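Local coordinates for folylpolyglutamate synthase protein FOLC (Mycobacterium tuberculosis, PDB 2VOS) that probably catalyses the ATP-dependent addition of glutamate to dihydropteroate and to tetrahydrofolate and its polyglutamates, and binds ADP in a P-loop-type nucleotide site, at residues Ser103-Ile108 with Ile115-Tyr120; Ala192-Ile197 with Gly235-Lys240; Gly211-Lys216 with Glu243-Glu248. One frame throughout, in Å; residues are numbered along the deposited sequence.

Contact 1 (Ser103-Ile108 with Ile115-Tyr120)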
ATOM      1  N   SER A 103       3.550  -1.199  13.117  1.00 28.22           N
ATOM      2  CA  SER A 103       4.060  -2.402  13.739  1.00 28.82           C
ATOM      3  C   SER A 103       4.142  -3.496  12.687  1.00 29.52           C
ATOM      4  O   SER A 103       3.282  -3.574  11.828  1.00 29.38           O
ATOM      5  CB  SER A 103       3.135  -2.823  14.899  1.00 28.68           C
ATOM      6  OG  SER A 103       3.458  -4.145  15.313  1.00 29.81           O
ATOM      7  N   PRO A 104       5.178  -4.350  12.742  1.00 30.71           N
ATOM      8  CA  PRO A 104       5.238  -5.341  11.704  1.00 30.25           C
ATOM      9  C   PRO A 104       4.077  -6.360  11.747  1.00 30.41           C
ATOM     10  O   PRO A 104       3.862  -7.045  10.740  1.00 31.12           O
ATOM     11  CB  PRO A 104       6.576  -6.065  11.985  1.00 32.91           C
ATOM     12  CG  PRO A 104       6.873  -5.817  13.394  1.00 30.91           C
ATOM     13  CD  PRO A 104       6.299  -4.446  13.702  1.00 31.51           C
ATOM     14  N   VAL A 105       3.343  -6.493  12.872  1.00 28.93           N
ATOM     15  CA  VAL A 105       2.151  -7.389  12.864  1.00 27.67           C
ATOM     16  C   VAL A 105       1.204  -7.013  11.727  1.00 27.24           C
ATOM     17  O   VAL A 105       0.391  -7.855  11.258  1.00 26.12           O
ATOM     18  CB  VAL A 105       1.357  -7.431  14.252  1.00 28.26           C
ATOM     19  CG1 VAL A 105       2.286  -7.805  15.360  1.00 30.44           C
ATOM     20  CG2 VAL A 105       0.652  -6.105  14.600  1.00 27.04           C
ATOM     21  N   GLU A 106       1.281  -5.763  11.254  1.00 25.52           N
ATOM     22  CA  GLU A 106       0.331  -5.333  10.237  1.00 26.62           C
ATOM     23  C   GLU A 106       0.539  -6.143   8.959  1.00 26.70           C
ATOM     24  O   GLU A 106      -0.319  -6.146   8.076  1.00 25.45           O
ATOM     25  CB  GLU A 106       0.565  -3.870   9.842  1.00 25.56           C
ATOM     26  CG  GLU A 106       0.096  -2.840  10.888  1.00 27.31           C
ATOM     27  CD  GLU A 106       0.791  -1.492  10.625  1.00 33.10           C
ATOM     28  OE1 GLU A 106       0.867  -1.076   9.434  1.00 30.49           O
ATOM     29  OE2 GLU A 106       1.329  -0.896  11.589  1.00 30.44           O
ATOM     30  N   ARG A 107       1.727  -6.699   8.817  1.00 25.77           N
ATOM     31  CA  ARG A 107       2.094  -7.402   7.546  1.00 27.21           C
ATOM     32  C   ARG A 107       1.418  -8.755   7.415  1.00 27.35           C
ATOM     33  O   ARG A 107       1.428  -9.307   6.332  1.00 27.56           O
ATOM     34  CB  ARG A 107       3.603  -7.665   7.477  1.00 27.09           C
ATOM     35  CG  ARG A 107       4.374  -6.312   7.467  1.00 30.61           C
ATOM     36  CD  ARG A 107       5.873  -6.519   7.700  1.00 35.87           C
ATOM     37  NE  ARG A 107       6.578  -5.243   7.408  1.00 41.03           N
ATOM     38  CZ  ARG A 107       7.058  -4.879   6.197  1.00 42.84           C
ATOM     39  NH1 ARG A 107       6.961  -5.690   5.112  1.00 41.40           N
ATOM     40  NH2 ARG A 107       7.669  -3.685   6.076  1.00 41.10           N
ATOM     41  N   ILE A 108       0.862  -9.288   8.505  1.00 27.08           N
ATOM     42  CA  ILE A 108       0.171 -10.581   8.422  1.00 26.11           C
ATOM     43  C   ILE A 108      -1.146 -10.464   9.141  1.00 26.33           C
ATOM     44  O   ILE A 108      -1.173 -10.316  10.366  1.00 24.97           O
ATOM     45  CB  ILE A 108       1.018 -11.719   9.088  1.00 26.50           C
ATOM     46  CG1 ILE A 108       2.460 -11.681   8.535  1.00 28.59           C
ATOM     47  CG2 ILE A 108       0.294 -13.119   8.962  1.00 24.83           C
ATOM     48  CD1 ILE A 108       3.498 -12.575   9.311  1.00 27.10           C
ATOM     49  N   ILE A 115      -2.401 -10.118  13.023  1.00 26.99           N
ATOM     50  CA  ILE A 115      -2.194 -11.094  14.094  1.00 28.52           C
ATOM     51  C   ILE A 115      -1.604 -10.423  15.334  1.00 31.08           C
ATOM     52  O   ILE A 115      -1.139  -9.281  15.278  1.00 28.68           O
ATOM     53  CB  ILE A 115      -1.266 -12.259  13.649  1.00 29.81           C
ATOM     54  CG1 ILE A 115       0.148 -11.744  13.303  1.00 26.14           C
ATOM     55  CG2 ILE A 115      -1.918 -13.035  12.473  1.00 27.17           C
ATOM     56  CD1 ILE A 115       1.092 -12.846  12.897  1.00 26.40           C
ATOM     57  N   SER A 116      -1.621 -11.107  16.479  1.00 34.11           N
ATOM     58  CA  SER A 116      -1.069 -10.469  17.705  1.00 36.19           C
ATOM     59  C   SER A 116       0.450 -10.572  17.730  1.00 36.82           C
ATOM     60  O   SER A 116       1.067 -11.373  16.996  1.00 36.88           O
ATOM     61  CB  SER A 116      -1.648 -11.153  18.958  1.00 37.20           C
ATOM     62  OG  SER A 116      -1.136 -12.493  18.946  1.00 37.75           O
ATOM     63  N   PRO A 117       1.091  -9.736  18.538  1.00 36.94           N
ATOM     64  CA  PRO A 117       2.519  -9.882  18.657  1.00 37.68           C
ATOM     65  C   PRO A 117       2.913 -11.357  19.047  1.00 38.95           C
ATOM     66  O   PRO A 117       3.889 -11.875  18.574  1.00 36.41           O
ATOM     67  CB  PRO A 117       2.866  -8.880  19.791  1.00 39.00           C
ATOM     68  CG  PRO A 117       1.817  -7.732  19.546  1.00 38.96           C
ATOM     69  CD  PRO A 117       0.561  -8.583  19.298  1.00 36.68           C
ATOM     70  N   ALA A 118       2.153 -12.014  19.916  1.00 39.12           N
ATOM     71  CA  ALA A 118       2.497 -13.379  20.318  1.00 39.89           C
ATOM     72  C   ALA A 118       2.476 -14.371  19.099  1.00 40.19           C
ATOM     73  O   ALA A 118       3.368 -15.198  18.897  1.00 41.10           O
ATOM     74  CB  ALA A 118       1.525 -13.804  21.461  1.00 38.93           C
ATOM     75  N   GLN A 119       1.467 -14.249  18.256  1.00 41.12           N
ATOM     76  CA  GLN A 119       1.333 -15.108  17.110  1.00 40.44           C
ATOM     77  C   GLN A 119       2.449 -14.802  16.133  1.00 41.87           C
ATOM     78  O   GLN A 119       2.880 -15.711  15.411  1.00 41.06           O
ATOM     79  CB  GLN A 119       0.011 -14.825  16.418  1.00 41.10           C
ATOM     80  CG  GLN A 119      -1.163 -15.573  17.055  1.00 46.88           C
ATOM     81  CD  GLN A 119      -2.550 -14.878  16.940  1.00 50.79           C
ATOM     82  OE1 GLN A 119      -2.744 -13.797  16.334  1.00 46.03           O
ATOM     83  NE2 GLN A 119      -3.518 -15.515  17.565  1.00 53.22           N
ATOM     84  N   TYR A 120       2.866 -13.517  16.037  1.00 40.94           N
ATOM     85  CA  TYR A 120       3.911 -13.131  15.057  1.00 41.20           C
ATOM     86  C   TYR A 120       5.212 -13.806  15.463  1.00 41.79           C
ATOM     87  O   TYR A 120       5.929 -14.393  14.639  1.00 41.25           O
ATOM     88  CB  TYR A 120       4.036 -11.608  15.048  1.00 39.63           C
ATOM     89  CG  TYR A 120       5.115 -10.980  14.175  1.00 41.88           C
ATOM     90  CD1 TYR A 120       4.825 -10.558  12.874  1.00 39.39           C
ATOM     91  CD2 TYR A 120       6.408 -10.760  14.651  1.00 40.80           C
ATOM     92  CE1 TYR A 120       5.810  -9.941  12.053  1.00 38.54           C
ATOM     93  CE2 TYR A 120       7.430 -10.123  13.799  1.00 37.71           C
ATOM     94  CZ  TYR A 120       7.088  -9.724  12.528  1.00 38.34           C
ATOM     95  OH  TYR A 120       8.004  -9.090  11.688  1.00 38.70           O
TER
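Val105, Ile108, Ile115 and Tyr120 form a buried, largely apolar contact between a 3-10 segment and the start of helix 117-140, at the edge of the large mixed sheet. Val105 is central: its CB lies 3.3 Å from Ile115 O, and its CG1 branch runs beside Pro117, 3.9 Å from Pro117 CA. That branch stands anti to the carbonyl carbon of Val105 (chi1 -55°), which also carries it to the CB of Tyr120. With CG anti to the backbone N (chi1 176°), the Tyr120 ring is laid against Pro104 and the backbone of Val105. The ring crosses Pro104 at about a right angle, and Pro104 CB touches the phenol end, 3.4 Å from Tyr120 OH. That hydroxyl is hydrogen-bonded to Glu31, so the polar tip has a partner although an apolar ring packs against it. At the other end of the contact, Ile115 N donates to Ile108 O over 2.9 Å, nearly straight at 168° and in the carbonyl plane. This bond lies at the base of the hairpin formed by 108-110 and 113-114. Around it the two isoleucine side chains meet obliquely, with Ile115 CD1 lying 4.0 Å from Ile108 CB. The helix start is fixed by a capping box: Gln119 N donates to Ser116 OG at 3.2 Å, and Ser116 N returns a bond to Gln119 OE1 at 2.9 Å, reaching that oxygen from above its carbonyl plane. Helix 23-34 covers one flank through Leu27 on Val105 and Glu31 on Pro104, while helix 151-165 packs Leu155 and Met158 on Tyr120 and Ala162 on Ile108, placing the contact between two helices beside the terminal hairpin of the sheet.

Contact 2 (Ala192-Ile197 with Gly235-Lys240)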
ATOM      1  N   ALA A 192      -4.380 -12.306 -10.695  1.00 40.13           N
ATOM      2  CA  ALA A 192      -3.263 -11.367 -10.569  1.00 40.91           C
ATOM      3  C   ALA A 192      -3.800  -9.966 -10.857  1.00 40.78           C
ATOM      4  O   ALA A 192      -4.466  -9.726 -11.856  1.00 43.31           O
ATOM      5  CB  ALA A 192      -2.151 -11.731 -11.579  1.00 40.41           C
ATOM      6  N   VAL A 193      -3.508  -9.024  -9.990  1.00 40.23           N
ATOM      7  CA  VAL A 193      -4.096  -7.745 -10.102  1.00 39.04           C
ATOM      8  C   VAL A 193      -2.985  -6.778 -10.331  1.00 38.79           C
ATOM      9  O   VAL A 193      -1.955  -6.821  -9.594  1.00 38.73           O
ATOM     10  CB  VAL A 193      -4.777  -7.410  -8.773  1.00 39.77           C
ATOM     11  CG1 VAL A 193      -5.433  -6.020  -8.790  1.00 38.42           C
ATOM     12  CG2 VAL A 193      -5.810  -8.514  -8.399  1.00 38.51           C
ATOM     13  N   ILE A 194      -3.163  -5.879 -11.304  1.00 38.28           N
ATOM     14  CA  ILE A 194      -2.118  -4.856 -11.575  1.00 38.62           C
ATOM     15  C   ILE A 194      -2.732  -3.465 -11.416  1.00 39.81           C
ATOM     16  O   ILE A 194      -3.491  -3.014 -12.255  1.00 40.63           O
ATOM     17  CB  ILE A 194      -1.517  -4.957 -13.015  1.00 39.55           C
ATOM     18  CG1 ILE A 194      -1.183  -6.414 -13.375  1.00 37.01           C
ATOM     19  CG2 ILE A 194      -0.223  -3.998 -13.141  1.00 39.39           C
ATOM     20  CD1 ILE A 194      -0.042  -7.069 -12.554  1.00 38.22           C
ATOM     21  N   THR A 195      -2.401  -2.788 -10.333  1.00 39.37           N
ATOM     22  CA  THR A 195      -2.839  -1.450 -10.103  1.00 39.02           C
ATOM     23  C   THR A 195      -2.022  -0.445 -10.938  1.00 39.84           C
ATOM     24  O   THR A 195      -1.011  -0.806 -11.581  1.00 40.21           O
ATOM     25  CB  THR A 195      -2.739  -1.124  -8.584  1.00 38.64           C
ATOM     26  OG1 THR A 195      -1.381  -0.821  -8.227  1.00 41.27           O
ATOM     27  CG2 THR A 195      -3.228  -2.270  -7.688  1.00 38.65           C
ATOM     28  N   PRO A 196      -2.422   0.827 -10.910  1.00 39.78           N
ATOM     29  CA  PRO A 196      -1.737   1.792 -11.793  1.00 40.90           C
ATOM     30  C   PRO A 196      -0.251   1.829 -11.590  1.00 40.26           C
ATOM     31  O   PRO A 196       0.225   1.895 -10.473  1.00 40.85           O
ATOM     32  CB  PRO A 196      -2.360   3.140 -11.410  1.00 40.46           C
ATOM     33  CG  PRO A 196      -3.875   2.678 -11.018  1.00 40.86           C
ATOM     34  CD  PRO A 196      -3.516   1.456 -10.143  1.00 40.61           C
ATOM     35  N   ILE A 197       0.470   1.872 -12.703  1.00 41.35           N
ATOM     36  CA  ILE A 197       1.932   1.906 -12.685  1.00 40.79           C
ATOM     37  C   ILE A 197       2.474   3.310 -13.047  1.00 41.24           C
ATOM     38  O   ILE A 197       1.984   3.949 -13.985  1.00 41.47           O
ATOM     39  CB  ILE A 197       2.456   0.819 -13.649  1.00 40.98           C
ATOM     40  CG1 ILE A 197       2.094  -0.572 -13.092  1.00 40.56           C
ATOM     41  CG2 ILE A 197       3.951   0.978 -13.877  1.00 39.59           C
ATOM     42  CD1 ILE A 197       2.219  -1.689 -14.142  1.00 39.33           C
ATOM     43  N   GLY A 235      -5.876  -2.288 -13.646  1.00 38.43           N
ATOM     44  CA  GLY A 235      -6.401  -0.944 -13.451  1.00 39.64           C
ATOM     45  C   GLY A 235      -6.005  -0.030 -14.623  1.00 40.42           C
ATOM     46  O   GLY A 235      -5.445  -0.488 -15.632  1.00 40.94           O
ATOM     47  N   ARG A 236      -6.246   1.272 -14.472  1.00 41.93           N
ATOM     48  CA  ARG A 236      -5.931   2.266 -15.526  1.00 44.80           C
ATOM     49  C   ARG A 236      -4.434   2.354 -15.749  1.00 43.72           C
ATOM     50  O   ARG A 236      -3.711   2.493 -14.785  1.00 42.81           O
ATOM     51  CB  ARG A 236      -6.423   3.647 -15.055  1.00 45.39           C
ATOM     52  CG  ARG A 236      -7.826   3.940 -15.517  1.00 49.86           C
ATOM     53  CD  ARG A 236      -8.495   5.155 -14.831  1.00 55.17           C
ATOM     54  NE  ARG A 236      -9.852   5.296 -15.393  1.00 59.82           N
ATOM     55  CZ  ARG A 236     -10.583   6.418 -15.414  1.00 59.23           C
ATOM     56  NH1 ARG A 236     -10.105   7.536 -14.871  1.00 58.97           N
ATOM     57  NH2 ARG A 236     -11.800   6.415 -15.964  1.00 56.45           N
ATOM     58  N   GLN A 237      -3.947   2.318 -17.001  1.00 44.42           N
ATOM     59  CA  GLN A 237      -2.500   2.332 -17.253  1.00 42.91           C
ATOM     60  C   GLN A 237      -2.237   3.266 -18.413  1.00 45.20           C
ATOM     61  O   GLN A 237      -3.154   3.555 -19.180  1.00 44.18           O
ATOM     62  CB  GLN A 237      -2.003   0.943 -17.653  1.00 42.88           C
ATOM     63  CG  GLN A 237      -2.333  -0.207 -16.694  1.00 40.37           C
ATOM     64  CD  GLN A 237      -1.644  -0.050 -15.347  1.00 43.90           C
ATOM     65  OE1 GLN A 237      -0.726   0.786 -15.180  1.00 43.00           O
ATOM     66  NE2 GLN A 237      -2.069  -0.848 -14.377  1.00 39.82           N
ATOM     67  N   VAL A 238      -1.004   3.738 -18.586  1.00 45.77           N
ATOM     68  CA  VAL A 238      -0.657   4.423 -19.855  1.00 44.93           C
ATOM     69  C   VAL A 238      -0.450   3.399 -20.958  1.00 45.78           C
ATOM     70  O   VAL A 238      -0.159   2.233 -20.679  1.00 45.15           O
ATOM     71  CB  VAL A 238       0.578   5.341 -19.718  1.00 45.62           C
ATOM     72  CG1 VAL A 238       0.329   6.435 -18.678  1.00 45.23           C
ATOM     73  CG2 VAL A 238       1.793   4.550 -19.359  1.00 45.57           C
ATOM     74  N   PRO A 239      -0.633   3.815 -22.245  1.00 46.63           N
ATOM     75  CA  PRO A 239      -0.576   2.858 -23.356  1.00 46.61           C
ATOM     76  C   PRO A 239       0.634   1.940 -23.372  1.00 46.79           C
ATOM     77  O   PRO A 239       0.473   0.719 -23.574  1.00 46.85           O
ATOM     78  CB  PRO A 239      -0.566   3.760 -24.588  1.00 47.98           C
ATOM     79  CG  PRO A 239      -1.454   4.943 -24.140  1.00 48.35           C
ATOM     80  CD  PRO A 239      -1.080   5.152 -22.689  1.00 46.00           C
ATOM     81  N   LYS A 240       1.839   2.477 -23.167  1.00 46.25           N
ATOM     82  CA  LYS A 240       2.989   1.591 -23.264  1.00 45.48           C
ATOM     83  C   LYS A 240       3.024   0.528 -22.184  1.00 44.83           C
ATOM     84  O   LYS A 240       3.541  -0.585 -22.415  1.00 44.51           O
ATOM     85  CB  LYS A 240       4.327   2.360 -23.363  1.00 46.97           C
TER
HETATM   86  O   HOH W   1       0.659   3.016 -16.321  1.00 36.55           O
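Gln237 carries this contact, its amide set against the backbone that leaves strand 191-194. The side chain has CG anti to its own carbonyl carbon (chi1 -54°) and the chain bends at chi2 (-65°), which brings the amide to residues Ile194 to Ile197. Gln237 NE2 donates to Thr195 O over 3.0 Å, nearly straight; the acceptor lies in the amide plane, but the donor sits steeply above the carbonyl plane of Thr195. Gln237 OE1 receives Ile197 N at 3.0 Å, here in the carbonyl plane and on a lone pair, though the N-H is bent to 147°. A water also donates to Gln237 OE1, at 2.9 Å, and to Ile197 O, while accepting from Val238 N. Bonds at both its oxygen and its nitrogen fix the rotation of the amide, which spans the backbone on either side of Pro196.

Apolar groups frame it. The Ile197 side chain passes that of Gln237 at a slant, with Ile197 CB 3.5 Å from Gln237 OE1, and Ile194 runs at about a right angle to it, its CG2 3.9 Å from Gln237 NE2. Pro196 CB lies 3.7 Å from Arg236 O. Gly235 N adds a nearly straight 2.9 Å bond to Ile194 O.

Segment 192-197 takes in the end of strand 191-194 and the turn after it; 235-240 leads from the neighbouring parallel strand 231-234 into helix 239-251. Pro196 touches the bound ADP, and Thr195 OG1 is hydrogen-bonded to Asn73 O. Helix 239-251 packs Leu245 on Ile194 and Gln237, helix 209-217 sets Ile212 against Ile197, and helix 296-312 brings Leu304 to Thr195.

Contact 3 (Gly211-Lys216 with Glu243-Glu248)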
ATOM      1  N   GLY A 211      10.041  -1.613 -19.153  1.00 45.62           N
ATOM      2  CA  GLY A 211      10.770  -2.558 -18.295  1.00 44.26           C
ATOM      3  C   GLY A 211      10.100  -2.627 -16.927  1.00 43.70           C
ATOM      4  O   GLY A 211      10.023  -3.697 -16.308  1.00 43.06           O
ATOM      5  N   ILE A 212       9.613  -1.482 -16.459  1.00 42.54           N
ATOM      6  CA  ILE A 212       8.898  -1.418 -15.177  1.00 43.69           C
ATOM      7  C   ILE A 212       7.624  -2.266 -15.249  1.00 43.01           C
ATOM      8  O   ILE A 212       7.393  -3.107 -14.382  1.00 44.93           O
ATOM      9  CB  ILE A 212       8.605   0.054 -14.733  1.00 43.68           C
ATOM     10  CG1 ILE A 212       9.924   0.831 -14.542  1.00 45.23           C
ATOM     11  CG2 ILE A 212       7.752   0.088 -13.449  1.00 41.49           C
ATOM     12  CD1 ILE A 212       9.721   2.321 -14.204  1.00 49.09           C
ATOM     13  N   ALA A 213       6.836  -2.073 -16.303  1.00 43.35           N
ATOM     14  CA  ALA A 213       5.609  -2.862 -16.568  1.00 41.81           C
ATOM     15  C   ALA A 213       5.899  -4.336 -16.660  1.00 42.11           C
ATOM     16  O   ALA A 213       5.196  -5.150 -16.054  1.00 41.23           O
ATOM     17  CB  ALA A 213       4.944  -2.408 -17.848  1.00 41.54           C
ATOM     18  N   GLY A 214       6.937  -4.684 -17.414  1.00 40.68           N
ATOM     19  CA  GLY A 214       7.361  -6.087 -17.522  1.00 41.84           C
ATOM     20  C   GLY A 214       7.690  -6.814 -16.216  1.00 42.10           C
ATOM     21  O   GLY A 214       7.311  -7.985 -16.014  1.00 42.10           O
ATOM     22  N   GLU A 215       8.432  -6.155 -15.335  1.00 41.01           N
ATOM     23  CA  GLU A 215       8.713  -6.746 -14.066  1.00 42.36           C
ATOM     24  C   GLU A 215       7.420  -7.041 -13.260  1.00 42.28           C
ATOM     25  O   GLU A 215       7.253  -8.151 -12.695  1.00 44.39           O
ATOM     26  CB  GLU A 215       9.612  -5.811 -13.240  1.00 42.95           C
ATOM     27  CG  GLU A 215      10.174  -6.518 -12.029  1.00 44.32           C
ATOM     28  CD  GLU A 215      11.063  -5.619 -11.180  1.00 52.57           C
ATOM     29  OE1 GLU A 215      11.075  -4.380 -11.393  1.00 55.83           O
ATOM     30  OE2 GLU A 215      11.724  -6.160 -10.270  1.00 53.45           O
ATOM     31  N   LYS A 216       6.523  -6.065 -13.160  1.00 42.08           N
ATOM     32  CA  LYS A 216       5.270  -6.284 -12.393  1.00 43.60           C
ATOM     33  C   LYS A 216       4.419  -7.376 -13.015  1.00 44.00           C
ATOM     34  O   LYS A 216       3.701  -8.078 -12.306  1.00 45.15           O
ATOM     35  CB  LYS A 216       4.464  -4.998 -12.268  1.00 43.05           C
ATOM     36  CG  LYS A 216       5.359  -3.871 -11.685  1.00 44.98           C
ATOM     37  CD  LYS A 216       4.530  -2.626 -11.432  1.00 45.02           C
ATOM     38  CE  LYS A 216       5.419  -1.437 -11.015  1.00 46.97           C
ATOM     39  NZ  LYS A 216       6.106  -1.725  -9.706  1.00 40.91           N
ATOM     40  N   GLU A 243       0.257  -2.198 -23.214  1.00 44.31           N
ATOM     41  CA  GLU A 243       0.814  -3.074 -24.236  1.00 44.43           C
ATOM     42  C   GLU A 243       1.654  -4.189 -23.620  1.00 45.33           C
ATOM     43  O   GLU A 243       1.469  -5.397 -23.917  1.00 45.19           O
ATOM     44  CB  GLU A 243       1.633  -2.259 -25.209  1.00 45.23           C
ATOM     45  N   VAL A 244       2.548  -3.807 -22.715  1.00 45.29           N
ATOM     46  CA  VAL A 244       3.394  -4.793 -22.055  1.00 45.26           C
ATOM     47  C   VAL A 244       2.590  -5.776 -21.201  1.00 45.49           C
ATOM     48  O   VAL A 244       2.852  -6.995 -21.201  1.00 45.44           O
ATOM     49  CB  VAL A 244       4.501  -4.122 -21.163  1.00 45.71           C
ATOM     50  CG1 VAL A 244       5.118  -5.156 -20.223  1.00 46.65           C
ATOM     51  CG2 VAL A 244       5.553  -3.471 -22.021  1.00 46.31           C
ATOM     52  N   LEU A 245       1.616  -5.264 -20.449  1.00 44.51           N
ATOM     53  CA  LEU A 245       0.836  -6.144 -19.624  1.00 44.54           C
ATOM     54  C   LEU A 245       0.001  -7.144 -20.421  1.00 44.23           C
ATOM     55  O   LEU A 245      -0.153  -8.319 -19.987  1.00 43.31           O
ATOM     56  CB  LEU A 245      -0.114  -5.315 -18.712  1.00 44.81           C
ATOM     57  CG  LEU A 245       0.579  -4.328 -17.779  1.00 43.46           C
ATOM     58  CD1 LEU A 245      -0.489  -3.538 -16.977  1.00 43.75           C
ATOM     59  CD2 LEU A 245       1.497  -5.087 -16.867  1.00 43.63           C
ATOM     60  N   LEU A 246      -0.580  -6.679 -21.534  1.00 43.67           N
ATOM     61  CA  LEU A 246      -1.383  -7.560 -22.403  1.00 45.55           C
ATOM     62  C   LEU A 246      -0.506  -8.638 -23.065  1.00 46.49           C
ATOM     63  O   LEU A 246      -0.891  -9.820 -23.197  1.00 46.09           O
ATOM     64  CB  LEU A 246      -2.117  -6.747 -23.484  1.00 45.38           C
ATOM     65  CG  LEU A 246      -3.150  -5.730 -22.973  1.00 47.10           C
ATOM     66  CD1 LEU A 246      -3.746  -4.853 -24.108  1.00 48.34           C
ATOM     67  CD2 LEU A 246      -4.254  -6.445 -22.216  1.00 48.42           C
ATOM     68  N   ALA A 247       0.686  -8.223 -23.497  1.00 48.32           N
ATOM     69  CA  ALA A 247       1.673  -9.176 -24.081  1.00 48.00           C
ATOM     70  C   ALA A 247       2.008 -10.303 -23.092  1.00 48.42           C
ATOM     71  O   ALA A 247       1.975 -11.488 -23.444  1.00 48.41           O
ATOM     72  CB  ALA A 247       2.907  -8.445 -24.486  1.00 48.68           C
ATOM     73  N   GLU A 248       2.311  -9.932 -21.847  1.00 47.92           N
ATOM     74  CA  GLU A 248       2.640 -10.906 -20.837  1.00 48.38           C
ATOM     75  C   GLU A 248       1.426 -11.750 -20.478  1.00 47.56           C
ATOM     76  O   GLU A 248       1.547 -12.903 -20.094  1.00 46.61           O
ATOM     77  CB  GLU A 248       3.171 -10.183 -19.590  1.00 50.26           C
ATOM     78  CG  GLU A 248       4.338  -9.200 -19.891  1.00 53.97           C
ATOM     79  CD  GLU A 248       5.634  -9.932 -20.271  1.00 57.96           C
ATOM     80  OE1 GLU A 248       6.151 -10.678 -19.406  1.00 61.80           O
ATOM     81  OE2 GLU A 248       6.108  -9.773 -21.422  1.00 56.95           O
TER
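Val244 has its CB directed at the helix of residues 211-216 and meets it at Ala213 and Gly214, where there is little or no side chain. The CG1 methyl does the touching. It stands anti to the backbone N (chi1 165°), an orientation that sends it against the bare backbone of Gly214, with Val244 CG1 3.4 Å from Gly214 N, while the same methyl lies 3.6 Å from Ala213 CB. Ala213 in turn directs its methyl at the partner helix, so two short groups face each other. The result is a close approach: the CA atoms of Gly214 and Val244 are 6.2 Å apart, and the axes of the two short helical segments come to 8.7 Å.

These axes run in broadly the same direction, crossing at -34°. Strand 191-194, helix 209-217 and the adjacent parallel strand 231-234 form a beta-alpha-beta crossover of the P-loop-type middle domain, and helix 239-251, which follows 231-234, lies alongside with its axis in a similar direction. No hydrogen bond passes between the segments; they meet through apolar contacts.

Leu245 adds a second point one residue along. Its CB leaves across the line between the helices, but with CG anti to its carbonyl carbon (chi1 -59°) the CD2 methyl turns nearer, Leu245 CD2 resting 3.8 Å from Ala213 O and 4.5 Å from Ala213 CB. Ala217, just past the end of segment 211-216, also touches Leu245. Glu248, one turn beyond Val244, also has its CB on the side of helix 211-216, and its carboxylate is spoken for outside the pair: OE1 of Glu248 forms a salt bridge with Arg180, whose NH2 also donates to Gly214 O from the other helix.

From the N terminus, contact 1 comes first and closes a short loop, six residues between its segments, containing the hairpin of strands 108-110 and 113-114 at one border of the large mixed sheet. It closes before contacts 2 and 3 open; these two lie on the opposite side of the chain's centre, with centres 30 and 33 Å from that of contact 1. They cross each other: 192-197, 211-216, 235-240 and 243-248 alternate along the chain. Together they tie the ends of strands 191-194 and 231-234 to helices 209-217 and 239-251. Their centres lie 9 Å apart, and they touch directly where Ile197 CG1 lies 3.6 Å from Lys216 CD and Gln237 CG 3.8 Å from Leu245 CD1.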